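Serpin B3 (Homo sapiens, PDB 4ZK3) probably inhibits papain-like cysteine proteases by the serpin suicide mechanism and, as the psoriasis-associated Pso p27, forms a compact structure that builds large aggregates. Local coordinates at residues I210-Q215 with H283-K288; E187-K192 with T337-E342; S326-K331 with T347-F352. All blocks are in the same frame, centred on the assembly; numbering follows the deposited sequence.

Contact 1 (I210-Q215 with H283-K288); sequences IQMMRQ and HLPRFK
Met213, His283 and Arg286 bury the most surface where strands 206-224 and 276-294 of the serpin fold pair antiparallel. Met213 is gripped through its backbone: its N donates to Leu284 O (2.8 Å) from 40° outside the carbonyl plane, and its O receives Leu284 N. Its side chain runs straight and turns only at the thioether (chi3 -61°), so that CE lies 3.9 Å from Leu284 CD2, the two chains side by side. The aliphatic part of Arg286 crosses this methionine at about a right angle, CG against CG at 3.7 Å. The backbone N of Arg286 bonds to Gln211 O at 2.9 Å, and a water spans Arg286 O and Gln211 N. On the sheet face opposite Met213, Arg214 CD sits over the centre of the His283 ring, a CH-pi contact 3.6 Å from the centroid and 14° off the normal; a second ring, His364, stacks on His283. Beside it Met212 SD packs on Pro285 CD, and Ile210 CD1 closes tightly on Pro285 CB. The methylenes of Arg214 on His283 and of Arg286 on Met213 thus flank the backbone bonds with apolar packing, while the charged end of Arg286 is spent on Glu338.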
loop_
_atom_site.group_PDB
_atom_site.type_symbol
_atom_site.label_atom_id
_atom_site.label_comp_id
_atom_site.label_asym_id
_atom_site.label_seq_id
_atom_site.Cartn_x
_atom_site.Cartn_y
_atom_site.Cartn_z
ATOM N N ILE A 210 -7.650 24.734 4.884
ATOM C CA ILE A 210 -7.846 23.342 5.204
ATOM C C ILE A 210 -8.799 23.266 6.396
ATOM O O ILE A 210 -8.856 24.163 7.241
ATOM C CB ILE A 210 -6.482 22.633 5.548
ATOM C CG1 ILE A 210 -6.527 21.181 5.081
ATOM C CG2 ILE A 210 -6.158 22.797 7.056
ATOM C CD1 ILE A 210 -5.205 20.445 5.107
ATOM N N GLN A 211 -9.544 22.179 6.499
ATOM C CA GLN A 211 -10.387 21.977 7.663
ATOM C C GLN A 211 -9.571 21.199 8.699
ATOM O O GLN A 211 -9.155 20.038 8.467
ATOM C CB GLN A 211 -11.667 21.254 7.271
ATOM C CG GLN A 211 -12.562 22.038 6.309
ATOM C CD GLN A 211 -13.139 23.285 6.978
ATOM O OE1 GLN A 211 -12.774 24.411 6.623
ATOM N NE2 GLN A 211 -13.953 23.085 7.992
ATOM N N MET A 212 -9.307 21.827 9.835
ATOM C CA MET A 212 -8.460 21.218 10.870
ATOM C C MET A 212 -9.245 20.624 11.999
ATOM O O MET A 212 -9.941 21.328 12.704
ATOM C CB MET A 212 -7.445 22.237 11.448
ATOM C CG MET A 212 -6.405 21.580 12.391
ATOM S SD MET A 212 -5.270 20.523 11.435
ATOM C CE MET A 212 -4.270 21.721 10.597
ATOM N N MET A 213 -9.099 19.312 12.220
ATOM C CA MET A 213 -9.799 18.671 13.319
ATOM C C MET A 213 -8.918 18.784 14.555
ATOM O O MET A 213 -7.688 18.837 14.455
ATOM C CB MET A 213 -10.109 17.196 13.037
ATOM C CG MET A 213 -10.640 16.891 11.645
ATOM S SD MET A 213 -10.944 15.121 11.422
ATOM C CE MET A 213 -9.319 14.379 11.663
ATOM N N ARG A 214 -9.526 18.802 15.712
ATOM C CA ARG A 214 -8.802 19.133 16.945
ATOM C C ARG A 214 -9.391 18.332 18.079
ATOM O O ARG A 214 -10.596 18.169 18.143
ATOM C CB ARG A 214 -8.907 20.611 17.259
ATOM C CG ARG A 214 -8.418 21.496 16.102
ATOM C CD ARG A 214 -8.295 23.009 16.359
ATOM N NE ARG A 214 -9.572 23.680 16.437
ATOM C CZ ARG A 214 -10.299 23.786 17.546
ATOM N NH1 ARG A 214 -9.889 23.217 18.672
ATOM N NH2 ARG A 214 -11.456 24.446 17.536
ATOM N N GLN A 215 -8.516 17.773 18.916
ATOM C CA GLN A 215 -8.908 17.101 20.125
ATOM C C GLN A 215 -7.703 17.047 21.068
ATOM O O GLN A 215 -6.568 17.152 20.621
ATOM C CB GLN A 215 -9.446 15.683 19.854
ATOM C CG GLN A 215 -8.389 14.640 19.476
ATOM C CD GLN A 215 -8.965 13.236 19.356
ATOM O OE1 GLN A 215 -9.109 12.698 18.257
ATOM N NE2 GLN A 215 -9.336 12.651 20.477
ATOM N N HIS A 283 -3.912 18.389 16.415
ATOM C CA HIS A 283 -4.604 19.028 15.294
ATOM C C HIS A 283 -4.238 18.197 14.068
ATOM O O HIS A 283 -3.036 18.092 13.669
ATOM C CB HIS A 283 -4.182 20.494 15.124
ATOM C CG HIS A 283 -4.579 21.410 16.270
ATOM N ND1 HIS A 283 -4.347 22.775 16.220
ATOM C CD2 HIS A 283 -5.196 21.184 17.458
ATOM C CE1 HIS A 283 -4.774 23.336 17.340
ATOM N NE2 HIS A 283 -5.282 22.401 18.116
ATOM N N LEU A 284 -5.266 17.589 13.473
ATOM C CA LEU A 284 -5.128 16.740 12.273
ATOM C C LEU A 284 -6.137 17.176 11.229
ATOM O O LEU A 284 -7.303 17.308 11.542
ATOM C CB LEU A 284 -5.408 15.277 12.693
ATOM C CG LEU A 284 -5.120 14.177 11.652
ATOM C CD1 LEU A 284 -3.629 13.988 11.432
ATOM C CD2 LEU A 284 -5.759 12.857 12.033
ATOM N N PRO A 285 -5.705 17.430 10.008
ATOM C CA PRO A 285 -6.639 17.899 8.984
ATOM C C PRO A 285 -7.551 16.773 8.429
ATOM O O PRO A 285 -7.207 15.588 8.463
ATOM C CB PRO A 285 -5.731 18.451 7.912
ATOM C CG PRO A 285 -4.458 17.641 8.073
ATOM C CD PRO A 285 -4.328 17.369 9.527
ATOM N N ARG A 286 -8.741 17.158 7.992
ATOM C CA ARG A 286 -9.571 16.310 7.151
ATOM C C ARG A 286 -8.831 16.356 5.873
ATOM O O ARG A 286 -8.407 17.442 5.456
ATOM C CB ARG A 286 -10.947 16.941 6.905
ATOM C CG ARG A 286 -11.825 17.010 8.121
ATOM C CD ARG A 286 -13.231 17.616 7.862
ATOM N NE ARG A 286 -13.834 17.146 6.631
ATOM C CZ ARG A 286 -14.770 16.205 6.509
ATOM N NH1 ARG A 286 -15.346 15.617 7.549
ATOM N NH2 ARG A 286 -15.158 15.875 5.299
ATOM N N PHE A 287 -8.574 15.199 5.273
ATOM C CA PHE A 287 -7.868 15.175 4.006
ATOM C C PHE A 287 -8.220 13.943 3.179
ATOM O O PHE A 287 -8.682 12.917 3.714
ATOM C CB PHE A 287 -6.331 15.307 4.170
ATOM C CG PHE A 287 -5.630 14.110 4.836
ATOM C CD1 PHE A 287 -5.139 13.053 4.073
ATOM C CD2 PHE A 287 -5.365 14.118 6.152
ATOM C CE1 PHE A 287 -4.406 12.030 4.675
ATOM C CE2 PHE A 287 -4.683 13.106 6.775
ATOM C CZ PHE A 287 -4.203 12.040 6.041
ATOM N N LYS A 288 -7.933 14.043 1.897
ATOM C CA LYS A 288 -8.167 12.971 0.946
ATOM C C LYS A 288 -7.010 12.905 0.009
ATOM O O LYS A 288 -6.617 13.929 -0.551
ATOM C CB LYS A 288 -9.433 13.293 0.172
ATOM C CG LYS A 288 -9.795 12.327 -0.953
ATOM C CD LYS A 288 -11.091 12.711 -1.635
ATOM C CE LYS A 288 -12.268 12.415 -0.726
ATOM N NZ LYS A 288 -13.543 12.811 -1.378
HETATM O O HOH W 1 -9.691 19.752 4.771
#

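Contact 2 (E187-K192 with T337-E342); sequences EKKFNK and TEEGAE
Phe190 meets Glu338 at the connection of the hairpin of strands 325-336 and 340-351, which contains an ST turn: Thr337 OG1 accepts the N-H of Glu339 at 3.0 Å. In the serpin fold this is the hinge end of the reactive-centre loop, close to the breach of the central sheet. The packed part is narrow. Phe190 N donates to Glu338 O at 3.0 Å, in the carbonyl plane and on a lone pair, and the same oxygen lies at the edge of the Phe190 ring. Phe190 CB rests 3.7 Å from Glu338 CB, while the ring meets Trp186 edge-to-face. The carboxylate of Glu338 is held from beyond the contact, OE2 by the hydroxyl of Thr195, which probably helps to fix its orientation. The solvent side is looser, although opposite charges gather there. Lys189, extended beyond CG, passes along the backbone of Glu339, with CE 3.6 Å from Glu339 O, yet its ammonium forms no ion pair with that carboxylate. Lys192, kinked at three successive torsions, crosses both glutamates at about a right angle with its methylenes: CG touches Glu338 CD at 3.5 Å, whereas Lys192 NZ stops 4.8 Å short of Glu338 OE1.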
loop_
_atom_site.group_PDB
_atom_site.type_symbol
_atom_site.label_atom_id
_atom_site.label_comp_id
_atom_site.label_asym_id
_atom_site.label_seq_id
_atom_site.Cartn_x
_atom_site.Cartn_y
_atom_site.Cartn_z
ATOM N N GLU A 187 -10.562 5.281 17.689
ATOM C CA GLU A 187 -10.919 4.931 19.026
ATOM C C GLU A 187 -11.529 6.138 19.803
ATOM O O GLU A 187 -12.543 5.960 20.509
ATOM C CB GLU A 187 -9.707 4.381 19.763
ATOM C CG GLU A 187 -9.922 4.234 21.286
ATOM C CD GLU A 187 -8.730 3.593 21.945
ATOM O OE1 GLU A 187 -7.669 4.205 21.998
ATOM O OE2 GLU A 187 -8.842 2.432 22.334
ATOM N N LYS A 188 -10.867 7.298 19.691
ATOM C CA LYS A 188 -11.356 8.592 20.155
ATOM C C LYS A 188 -11.679 9.505 18.988
ATOM O O LYS A 188 -10.777 10.121 18.349
ATOM C CB LYS A 188 -10.317 9.245 21.012
ATOM C CG LYS A 188 -10.098 8.498 22.327
ATOM C CD LYS A 188 -8.836 8.922 23.081
ATOM C CE LYS A 188 -8.339 7.856 24.075
ATOM N NZ LYS A 188 -6.930 8.103 24.545
ATOM N N LYS A 189 -12.956 9.584 18.666
ATOM C CA LYS A 189 -13.405 10.394 17.554
ATOM C C LYS A 189 -13.142 11.882 17.756
ATOM O O LYS A 189 -12.917 12.329 18.845
ATOM C CB LYS A 189 -14.853 10.140 17.287
ATOM C CG LYS A 189 -15.086 8.748 16.769
ATOM C CD LYS A 189 -16.507 8.544 16.296
ATOM C CE LYS A 189 -16.683 7.119 15.805
ATOM N NZ LYS A 189 -17.862 7.088 14.911
ATOM N N PHE A 190 -13.037 12.621 16.662
ATOM C CA PHE A 190 -12.940 14.049 16.744
ATOM C C PHE A 190 -14.361 14.593 16.838
ATOM O O PHE A 190 -15.241 13.989 16.283
ATOM C CB PHE A 190 -12.279 14.583 15.499
ATOM C CG PHE A 190 -10.808 14.273 15.416
ATOM C CD1 PHE A 190 -10.362 13.057 14.858
ATOM C CD2 PHE A 190 -9.864 15.186 15.894
ATOM C CE1 PHE A 190 -9.011 12.774 14.777
ATOM C CE2 PHE A 190 -8.493 14.897 15.815
ATOM C CZ PHE A 190 -8.066 13.701 15.242
ATOM N N ASN A 191 -14.585 15.736 17.508
ATOM C CA ASN A 191 -15.891 16.431 17.417
ATOM C C ASN A 191 -15.983 17.380 16.235
ATOM O O ASN A 191 -15.151 18.290 16.096
ATOM C CB ASN A 191 -16.175 17.194 18.688
ATOM C CG ASN A 191 -17.643 17.667 18.766
ATOM O OD1 ASN A 191 -18.237 18.095 17.759
ATOM N ND2 ASN A 191 -18.233 17.569 19.963
ATOM N N LYS A 192 -16.964 17.198 15.351
ATOM C CA LYS A 192 -17.070 18.103 14.197
ATOM C C LYS A 192 -17.251 19.568 14.633
ATOM O O LYS A 192 -16.833 20.506 13.922
ATOM C CB LYS A 192 -18.186 17.682 13.268
ATOM C CG LYS A 192 -17.856 16.517 12.344
ATOM C CD LYS A 192 -19.041 15.550 12.233
ATOM C CE LYS A 192 -20.078 15.974 11.220
ATOM N NZ LYS A 192 -19.630 15.595 9.847
ATOM N N THR A 337 -11.466 11.646 8.299
ATOM C CA THR A 337 -12.553 12.462 8.790
ATOM C C THR A 337 -12.504 12.409 10.305
ATOM O O THR A 337 -11.650 11.728 10.895
ATOM C CB THR A 337 -13.952 11.942 8.357
ATOM O OG1 THR A 337 -14.269 10.747 9.100
ATOM C CG2 THR A 337 -13.994 11.672 6.854
ATOM N N GLU A 338 -13.439 13.134 10.932
ATOM C CA GLU A 338 -13.662 13.080 12.387
ATOM C C GLU A 338 -14.090 11.702 12.918
ATOM O O GLU A 338 -13.831 11.385 14.098
ATOM C CB GLU A 338 -14.727 14.148 12.787
ATOM C CG GLU A 338 -14.272 15.585 12.572
ATOM C CD GLU A 338 -14.543 16.163 11.185
ATOM O OE1 GLU A 338 -14.848 15.410 10.233
ATOM O OE2 GLU A 338 -14.432 17.404 10.994
ATOM N N GLU A 339 -14.758 10.893 12.088
ATOM C CA GLU A 339 -15.207 9.547 12.523
ATOM C C GLU A 339 -14.117 8.470 12.485
ATOM O O GLU A 339 -14.095 7.581 13.357
ATOM C CB GLU A 339 -16.428 9.040 11.710
ATOM C CG GLU A 339 -17.783 9.638 12.208
ATOM C CD GLU A 339 -17.912 11.149 11.924
ATOM O OE1 GLU A 339 -17.429 11.594 10.838
ATOM O OE2 GLU A 339 -18.466 11.891 12.774
ATOM N N GLY A 340 -13.261 8.582 11.474
ATOM C CA GLY A 340 -12.141 7.685 11.245
ATOM C C GLY A 340 -11.498 7.793 9.887
ATOM O O GLY A 340 -11.215 8.895 9.356
ATOM N N ALA A 341 -11.144 6.653 9.316
ATOM C CA ALA A 341 -10.468 6.709 8.027
ATOM C C ALA A 341 -10.928 5.573 7.153
ATOM O O ALA A 341 -11.438 4.590 7.642
ATOM C CB ALA A 341 -8.956 6.706 8.232
ATOM N N GLU A 342 -10.772 5.748 5.860
ATOM C CA GLU A 342 -11.121 4.768 4.875
ATOM C C GLU A 342 -9.994 4.751 3.919
ATOM O O GLU A 342 -9.569 5.832 3.433
ATOM C CB GLU A 342 -12.412 5.187 4.130
ATOM C CG GLU A 342 -12.868 4.220 3.040
ATOM C CD GLU A 342 -14.219 4.653 2.402
ATOM O OE1 GLU A 342 -14.575 5.869 2.463
ATOM O OE2 GLU A 342 -14.893 3.775 1.807
#

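Contact 3 (S326-K331 with T347-F352); sequences SGVLHK and TAVVGF
His330 and Thr347 form the polar clasp of this antiparallel pair: ND1 of the imidazole and OG1 of the threonine share a hydrogen bond of 2.8 Å, with the hydroxyl at the edge of the ring, near its plane. The histidine ring swings out opposite its own backbone N (chi1 -171°) and leans across the gap to the neighbouring strand. Next on the same face, Val328 CG1 and Val349 CG2 lie alongside each other at 4.1 Å. Backbone bonds run beneath them. Leu329 and Ala348 exchange a reciprocal pair, Ala348 N to Leu329 O being 2.8 Å, and Val350 N reaches Gly327 O at 3.0 Å in an almost straight line (174°). At the far end the ladder is interrupted by a classic beta bulge, in which Ser326 and Gly327 both face Val350; its oxygen takes Ser326 N at 2.9 Å and, weakly, Gly327 N at 3.3 Å. Beyond the bulge the Phe352 ring turns back, placing CD1 3.8 Å from Ser326 CB.

The second shell fixes the clasp. Ser30 N bonds to His330 NE2 and Ser33 OG to Thr347 OG1, so both nitrogens of the buried ring are engaged and the ring can hardly rotate. Helix 31-42 covers this face, with Ile34 on His330 and Thr347 and Val41 on Val349. Strand 340-351 also bonds to strand 174-185 through Thr347 with Asn178 and Val349 with Leu176. A strand seated between two neighbours, over a histidine-serine cluster, is the arrangement of the serpin shutter with the reactive-centre loop inserted into the central sheet, as in cleaved, relaxed serpins.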
loop_
_atom_site.group_PDB
_atom_site.type_symbol
_atom_site.label_atom_id
_atom_site.label_comp_id
_atom_site.label_asym_id
_atom_site.label_seq_id
_atom_site.Cartn_x
_atom_site.Cartn_y
_atom_site.Cartn_z
ATOM N N SER A 326 3.716 -7.119 -19.448
ATOM C CA SER A 326 3.594 -5.861 -20.148
ATOM C C SER A 326 3.388 -4.695 -19.208
ATOM O O SER A 326 3.746 -3.606 -19.561
ATOM C CB SER A 326 2.451 -5.908 -21.172
ATOM O OG SER A 326 1.161 -6.239 -20.604
ATOM N N GLY A 327 2.817 -4.887 -18.008
ATOM C CA GLY A 327 2.681 -3.748 -17.092
ATOM C C GLY A 327 2.361 -4.108 -15.637
ATOM O O GLY A 327 2.020 -5.233 -15.306
ATOM N N VAL A 328 2.537 -3.142 -14.762
ATOM C CA VAL A 328 2.225 -3.262 -13.335
ATOM C C VAL A 328 1.731 -1.891 -12.923
ATOM O O VAL A 328 2.464 -0.899 -13.076
ATOM C CB VAL A 328 3.418 -3.653 -12.452
ATOM C CG1 VAL A 328 2.989 -3.848 -10.977
ATOM C CG2 VAL A 328 4.027 -4.941 -12.957
ATOM N N LEU A 329 0.475 -1.851 -12.490
ATOM C CA LEU A 329 -0.232 -0.633 -12.141
ATOM C C LEU A 329 -0.747 -0.677 -10.681
ATOM O O LEU A 329 -1.141 -1.737 -10.178
ATOM C CB LEU A 329 -1.419 -0.451 -13.047
ATOM C CG LEU A 329 -1.134 -0.380 -14.541
ATOM C CD1 LEU A 329 -2.443 -0.050 -15.163
ATOM C CD2 LEU A 329 -0.131 0.702 -14.863
ATOM N N HIS A 330 -0.732 0.475 -10.039
ATOM C CA HIS A 330 -1.203 0.638 -8.654
ATOM C C HIS A 330 -1.958 1.925 -8.530
ATOM O O HIS A 330 -1.529 2.969 -9.070
ATOM C CB HIS A 330 -0.018 0.659 -7.710
ATOM C CG HIS A 330 -0.373 0.617 -6.255
ATOM N ND1 HIS A 330 -0.849 -0.521 -5.623
ATOM C CD2 HIS A 330 -0.278 1.559 -5.292
ATOM C CE1 HIS A 330 -1.052 -0.265 -4.336
ATOM N NE2 HIS A 330 -0.749 0.992 -4.123
ATOM N N LYS A 331 -3.033 1.873 -7.760
ATOM C CA LYS A 331 -3.826 3.026 -7.451
ATOM C C LYS A 331 -4.336 2.954 -5.996
ATOM O O LYS A 331 -4.739 1.920 -5.497
ATOM C CB LYS A 331 -4.982 3.088 -8.465
ATOM C CG LYS A 331 -5.626 4.446 -8.540
ATOM C CD LYS A 331 -6.643 4.537 -9.666
ATOM C CE LYS A 331 -7.333 5.886 -9.628
ATOM N NZ LYS A 331 -8.186 6.037 -10.841
ATOM N N THR A 347 -3.585 -3.349 -7.054
ATOM C CA THR A 347 -2.477 -3.560 -7.954
ATOM C C THR A 347 -2.862 -4.548 -9.034
ATOM O O THR A 347 -3.429 -5.597 -8.751
ATOM C CB THR A 347 -1.269 -4.120 -7.154
ATOM O OG1 THR A 347 -0.999 -3.292 -6.001
ATOM C CG2 THR A 347 -0.067 -4.262 -8.026
ATOM N N ALA A 348 -2.540 -4.199 -10.282
ATOM C CA ALA A 348 -2.765 -5.063 -11.435
ATOM C C ALA A 348 -1.439 -5.392 -12.107
ATOM O O ALA A 348 -0.635 -4.512 -12.350
ATOM C CB ALA A 348 -3.700 -4.365 -12.444
ATOM N N VAL A 349 -1.235 -6.656 -12.424
ATOM C CA VAL A 349 -0.096 -7.113 -13.186
ATOM C C VAL A 349 -0.652 -7.755 -14.468
ATOM O O VAL A 349 -1.509 -8.682 -14.388
ATOM C CB VAL A 349 0.659 -8.187 -12.384
ATOM C CG1 VAL A 349 1.769 -8.882 -13.237
ATOM C CG2 VAL A 349 1.194 -7.573 -11.058
ATOM N N VAL A 350 -0.200 -7.238 -15.620
ATOM C CA VAL A 350 -0.700 -7.626 -16.957
ATOM C C VAL A 350 0.374 -8.354 -17.744
ATOM O O VAL A 350 1.506 -7.907 -17.793
ATOM C CB VAL A 350 -1.079 -6.394 -17.782
ATOM C CG1 VAL A 350 -1.664 -6.791 -19.136
ATOM C CG2 VAL A 350 -2.070 -5.544 -17.039
ATOM N N GLY A 351 0.030 -9.503 -18.300
ATOM C CA GLY A 351 0.977 -10.336 -19.032
ATOM C C GLY A 351 0.409 -10.885 -20.332
ATOM O O GLY A 351 -0.813 -10.943 -20.522
ATOM N N PHE A 352 1.314 -11.332 -21.204
ATOM C CA PHE A 352 0.978 -11.761 -22.554
ATOM C C PHE A 352 2.018 -12.749 -23.064
ATOM O O PHE A 352 3.157 -12.721 -22.638
ATOM C CB PHE A 352 0.850 -10.559 -23.505
ATOM C CG PHE A 352 2.150 -9.924 -23.852
ATOM C CD1 PHE A 352 2.918 -9.291 -22.879
ATOM C CD2 PHE A 352 2.630 -9.958 -25.171
ATOM C CE1 PHE A 352 4.127 -8.712 -23.197
ATOM C CE2 PHE A 352 3.849 -9.360 -25.495
ATOM C CZ PHE A 352 4.593 -8.741 -24.504
#

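Contacts 2 and 3 lie on the same inserted strand, 340-351, one by its entry turn and the other at its far end; their centres are 34 Å apart, on opposite sides of the chain's centre. Contact 1 is the close neighbour of contact 2, about 10 Å away between centres. These two touch directly: Arg286 NH1 reaches Glu338 OE1 at 2.7 Å in a salt bridge, and Met213 SD lies 3.2 Å from Glu338 N. Contact 1 also stands 34 Å from contact 3, linked to it through the adjacent strands 276-294 and 325-336. Contacts 2 and 3 thus illustrate how a serpin holds its inserted loop, at the breach and at the shutter, while contact 1 supports the hinge turn from the side.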